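PDB 4D9I: diaminopropionate ammonia-lyase from Escherichia coli, which catalyses the pyridoxal 5'-phosphate-dependent alpha,beta-elimination of both L- and D-2,3-diaminopropionate to pyruvate and ammonia, working as a homodimer. Local coordinates for residues His384-Glu387 and Val388-Glu391; Glu193-Thr196 and Lys197-Thr200. All blocks are in the same frame, centred on the assembly; numbering follows the deposited sequence.

Contact 1. Residues His384-Glu387 and Val388-Glu391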
loop_
_atom_site.group_PDB
_atom_site.type_symbol
_atom_site.label_atom_id
_atom_site.label_comp_id
_atom_site.label_asym_id
_atom_site.label_seq_id
_atom_site.Cartn_x
_atom_site.Cartn_y
_atom_site.Cartn_z
ATOM N N HIS B 384 -6.863 5.481 -11.711
ATOM C CA HIS B 384 -6.665 6.507 -10.683
ATOM C C HIS B 384 -6.163 5.920 -9.378
ATOM O O HIS B 384 -5.273 6.490 -8.699
ATOM C CB HIS B 384 -7.987 7.271 -10.509
ATOM C CG HIS B 384 -7.961 8.309 -9.424
ATOM N ND1 HIS B 384 -7.324 9.488 -9.563
ATOM C CD2 HIS B 384 -8.511 8.302 -8.145
ATOM C CE1 HIS B 384 -7.458 10.205 -8.432
ATOM N NE2 HIS B 384 -8.189 9.476 -7.561
ATOM N N TYR B 385 -6.751 4.790 -8.984
ATOM C CA TYR B 385 -6.378 4.152 -7.720
ATOM C C TYR B 385 -4.869 3.857 -7.721
ATOM O O TYR B 385 -4.155 4.207 -6.781
ATOM C CB TYR B 385 -7.159 2.852 -7.489
ATOM C CG TYR B 385 -6.790 2.226 -6.154
ATOM C CD1 TYR B 385 -7.312 2.733 -4.969
ATOM C CD2 TYR B 385 -5.877 1.170 -6.084
ATOM C CE1 TYR B 385 -6.959 2.201 -3.730
ATOM C CE2 TYR B 385 -5.519 0.622 -4.858
ATOM C CZ TYR B 385 -6.042 1.134 -3.702
ATOM O OH TYR B 385 -5.694 0.586 -2.515
ATOM N N ARG B 386 -4.397 3.243 -8.804
ATOM C CA ARG B 386 -2.992 2.841 -8.884
ATOM C C ARG B 386 -2.064 4.045 -9.085
ATOM O O ARG B 386 -0.940 4.070 -8.547
ATOM C CB ARG B 386 -2.785 1.768 -9.960
ATOM C CG ARG B 386 -3.427 0.424 -9.614
ATOM C CD ARG B 386 -3.024 -0.068 -8.227
ATOM N NE ARG B 386 -3.864 -1.179 -7.778
ATOM C CZ ARG B 386 -3.589 -1.958 -6.733
ATOM N NH1 ARG B 386 -2.482 -1.758 -6.013
ATOM N NH2 ARG B 386 -4.433 -2.933 -6.399
ATOM N N GLU B 387 -2.532 5.052 -9.825
ATOM C CA GLU B 387 -1.790 6.314 -9.917
ATOM C C GLU B 387 -1.553 6.939 -8.526
ATOM O O GLU B 387 -0.451 7.430 -8.228
ATOM C CB GLU B 387 -2.485 7.293 -10.892
ATOM C CG GLU B 387 -2.220 6.939 -12.337
ATOM C CD GLU B 387 -3.193 7.567 -13.333
ATOM O OE1 GLU B 387 -4.159 8.246 -12.937
ATOM O OE2 GLU B 387 -2.988 7.355 -14.531
ATOM N N VAL B 388 -2.560 6.872 -7.655
ATOM C CA VAL B 388 -2.402 7.375 -6.281
ATOM C C VAL B 388 -1.466 6.492 -5.432
ATOM O O VAL B 388 -0.504 6.994 -4.829
ATOM C CB VAL B 388 -3.761 7.570 -5.561
ATOM C CG1 VAL B 388 -3.571 7.977 -4.093
ATOM C CG2 VAL B 388 -4.621 8.609 -6.281
ATOM N N VAL B 389 -1.757 5.195 -5.356
ATOM C CA VAL B 389 -1.076 4.330 -4.357
ATOM C C VAL B 389 0.313 3.897 -4.821
ATOM O O VAL B 389 1.221 3.702 -3.992
ATOM C CB VAL B 389 -1.940 3.134 -3.870
ATOM C CG1 VAL B 389 -3.277 3.635 -3.316
ATOM C CG2 VAL B 389 -2.171 2.093 -4.958
ATOM N N TRP B 390 0.479 3.770 -6.137
ATOM C CA TRP B 390 1.785 3.402 -6.727
ATOM C C TRP B 390 2.595 4.564 -7.243
ATOM O O TRP B 390 3.792 4.668 -6.964
ATOM C CB TRP B 390 1.598 2.409 -7.867
ATOM C CG TRP B 390 1.137 1.019 -7.476
ATOM C CD1 TRP B 390 0.976 0.490 -6.198
ATOM C CD2 TRP B 390 0.801 -0.090 -8.391
ATOM N NE1 TRP B 390 0.561 -0.814 -6.261
ATOM C CE2 TRP B 390 0.453 -1.232 -7.542
ATOM C CE3 TRP B 390 0.762 -0.245 -9.778
ATOM C CZ2 TRP B 390 0.073 -2.461 -8.081
ATOM C CZ3 TRP B 390 0.374 -1.487 -10.304
ATOM C CH2 TRP B 390 0.039 -2.563 -9.473
ATOM N N GLU B 391 1.968 5.451 -8.022
ATOM C CA GLU B 391 2.717 6.537 -8.681
ATOM C C GLU B 391 2.923 7.718 -7.736
ATOM O O GLU B 391 3.760 8.589 -7.976
ATOM C CB GLU B 391 2.022 6.981 -9.979
ATOM C CG GLU B 391 1.933 5.878 -11.023
ATOM C CD GLU B 391 1.272 6.301 -12.321
ATOM O OE1 GLU B 391 1.282 7.501 -12.668
ATOM O OE2 GLU B 391 0.774 5.410 -13.029
#
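Arg386 lays its aliphatic arm across the indole of Trp390, one of several i to i+4 side-chain pairs along the last helix, 382-389, and the residues that follow it in this fold type II enzyme. CD stands nearly straight above the six-membered ring, 3.7 Å from its centroid, a CH-pi contact. The bend at chi2 (-52°) turns the arginine toward the ring instead of letting it run out straight. The guanidinium does not stack flat, for its plane is inclined 49° to the indole. NH1 comes within 3.2 Å of Trp390 NE1, but both are donors and their hydrogens must go to other acceptors; NE1 gives its own to Asn326 O of the second subunit. Tyr385 CE2 lies over the centre of the guanidinium, so the arginine runs between two aromatic side chains.

Two valines meet rings one turn back. CG1 of Val389 lies over one face of Tyr385, toward the rim and 4.0 Å from the ring centroid, while the tyrosine OH bonds to Asn326 of the second subunit. CG2 of Val388 is likewise above a face of His384, off toward the rim. Both rings swing along the helix to meet these methyls because their CG atoms lie opposite the backbone N (chi1 -178° in Tyr385). Beta-branched valine suits these places, presenting compact methyls to flat neighbours.

Glu387 and Glu391 run side by side with their OE2 atoms 4.5 Å apart; their like charges would probably repel, were they not offset by Lys383 and Lys393, which form salt bridges with Glu387, and by Ser2 of the second subunit, which bonds to both glutamates. Arg386 O accepts two backbone bonds, from Trp390 N at 2.8 Å and from Glu391 N at 3.3 Å.

Contact 2. Residues Glu193-Thr196 and Lys197-Thr200; sequences EGYT and KIPT
Tyr195 lies against the first turn of helix 197-206, its ring touching Pro199 and Ile198 together. CE1 comes to 3.4 Å from Pro199 CD, and the hydroxyl end meets the isoleucine branch, with OH 3.5 Å from Ile198 CG2. Neither contact is square over the ring; Pro199 CD and Ile198 CB both approach it obliquely. A chi1 of -169° swings the ring away from its own N-H and alongside the carbonyl, toward the coming turn. Proline suits this place because a first-turn residue need not offer an N-H within the helix, and its rigid ring gives the tyrosine a firm apolar surface.

Thr196 holds the N-cap position, where its carbonyl does the bonding. Thr196 O receives both Thr200 N, at 3.1 Å, and Thr200 OG1, at 2.7 Å, from opposite faces of the carbonyl plane. Thr200 thus closes the turn with hydroxyl and amide alike, while the Thr196 side chain makes no capping bond.

In the next shell, Tyr195 OH is hydrogen-bonded to Val186 O and Gln188 N, and its ring stacks with Trp192, which together fix the ring's position. Gly194 allows the bend just before Tyr195; with phi 93° a CB would press on the carbonyl O of Glu193. Lys197 makes a salt bridge with Glu91 of helix 81-93. The turn ends the loop that leads from strand 185-186 into helix 197-206, and Pro199 and Thr200 pack on Leu297 of helix 296-305.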
loop_
_atom_site.group_PDB
_atom_site.type_symbol
_atom_site.label_atom_id
_atom_site.label_comp_id
_atom_site.label_asym_id
_atom_site.label_seq_id
_atom_site.Cartn_x
_atom_site.Cartn_y
_atom_site.Cartn_z
ATOM N N GLU B 193 -37.824 20.054 -4.646
ATOM C CA GLU B 193 -39.266 20.246 -4.516
ATOM C C GLU B 193 -39.994 19.415 -5.547
ATOM O O GLU B 193 -39.718 19.507 -6.750
ATOM C CB GLU B 193 -39.654 21.719 -4.644
ATOM C CG GLU B 193 -39.433 22.509 -3.367
ATOM C CD GLU B 193 -40.123 23.858 -3.372
ATOM O OE1 GLU B 193 -41.159 24.030 -4.056
ATOM O OE2 GLU B 193 -39.625 24.755 -2.666
ATOM N N GLY B 194 -40.917 18.589 -5.070
ATOM C CA GLY B 194 -41.672 17.708 -5.947
ATOM C C GLY B 194 -41.050 16.328 -6.091
ATOM O O GLY B 194 -41.651 15.433 -6.699
ATOM N N TYR B 195 -39.859 16.149 -5.523
ATOM C CA TYR B 195 -39.127 14.889 -5.626
ATOM C C TYR B 195 -38.490 14.514 -4.300
ATOM O O TYR B 195 -37.378 14.950 -4.006
ATOM C CB TYR B 195 -38.037 15.003 -6.702
ATOM C CG TYR B 195 -37.383 13.690 -7.104
ATOM C CD1 TYR B 195 -36.160 13.291 -6.550
ATOM C CD2 TYR B 195 -37.983 12.860 -8.058
ATOM C CE1 TYR B 195 -35.566 12.097 -6.929
ATOM C CE2 TYR B 195 -37.403 11.667 -8.444
ATOM C CZ TYR B 195 -36.197 11.285 -7.870
ATOM O OH TYR B 195 -35.629 10.108 -8.256
ATOM N N THR B 196 -39.179 13.721 -3.484
ATOM C CA THR B 196 -38.587 13.294 -2.203
ATOM C C THR B 196 -38.847 11.825 -1.830
ATOM O O THR B 196 -38.193 11.297 -0.932
ATOM C CB THR B 196 -39.072 14.133 -1.013
ATOM O OG1 THR B 196 -40.470 13.930 -0.860
ATOM C CG2 THR B 196 -38.750 15.625 -1.167
ATOM N N LYS B 197 -39.810 11.184 -2.494
ATOM C CA LYS B 197 -40.164 9.797 -2.180
ATOM C C LYS B 197 -38.990 8.838 -2.432
ATOM O O LYS B 197 -38.612 8.047 -1.562
ATOM C CB LYS B 197 -41.383 9.393 -2.993
ATOM C CG LYS B 197 -41.965 8.020 -2.667
ATOM C CD LYS B 197 -43.175 7.730 -3.549
ATOM C CE LYS B 197 -42.718 7.319 -4.950
ATOM N NZ LYS B 197 -43.869 6.983 -5.843
ATOM N N ILE B 198 -38.425 8.931 -3.631
ATOM C CA ILE B 198 -37.318 8.077 -4.042
ATOM C C ILE B 198 -36.045 8.306 -3.194
ATOM O O ILE B 198 -35.530 7.357 -2.616
ATOM C CB ILE B 198 -37.091 8.136 -5.584
ATOM C CG1 ILE B 198 -38.248 7.427 -6.300
ATOM C CG2 ILE B 198 -35.731 7.520 -5.970
ATOM C CD1 ILE B 198 -38.505 7.880 -7.730
ATOM N N PRO B 199 -35.558 9.564 -3.067
ATOM C CA PRO B 199 -34.378 9.770 -2.186
ATOM C C PRO B 199 -34.578 9.373 -0.713
ATOM O O PRO B 199 -33.631 8.993 -0.056
ATOM C CB PRO B 199 -34.118 11.286 -2.263
ATOM C CG PRO B 199 -35.256 11.873 -2.983
ATOM C CD PRO B 199 -35.929 10.797 -3.783
ATOM N N THR B 200 -35.797 9.486 -0.192
ATOM C CA THR B 200 -36.099 8.947 1.125
ATOM C C THR B 200 -35.819 7.436 1.172
ATOM O O THR B 200 -35.129 6.958 2.087
ATOM C CB THR B 200 -37.557 9.263 1.531
ATOM O OG1 THR B 200 -37.717 10.688 1.616
ATOM C CG2 THR B 200 -37.897 8.647 2.885
#

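How the contacts relate
The two contacts stand on opposite sides of the chain's centre, their own centres 37 Å apart and their nearest atoms about 26 Å apart, and they do not touch. Both are local, each within one continuous stretch: contact 2 opens helix 197-206, whereas contact 1 lies on the last helix and the residues after it. Only contact 1 reaches the second subunit, so it belongs to the dimer interface. The side chain of His384 is about 12 Å from that of Asp120, the inferred proton acceptor for L-diaminopropionate, while contact 2 lies away from the annotated sites. A bound Tris molecule is about 10 Å from the Pro199 side chain and about 13 Å from that of His384.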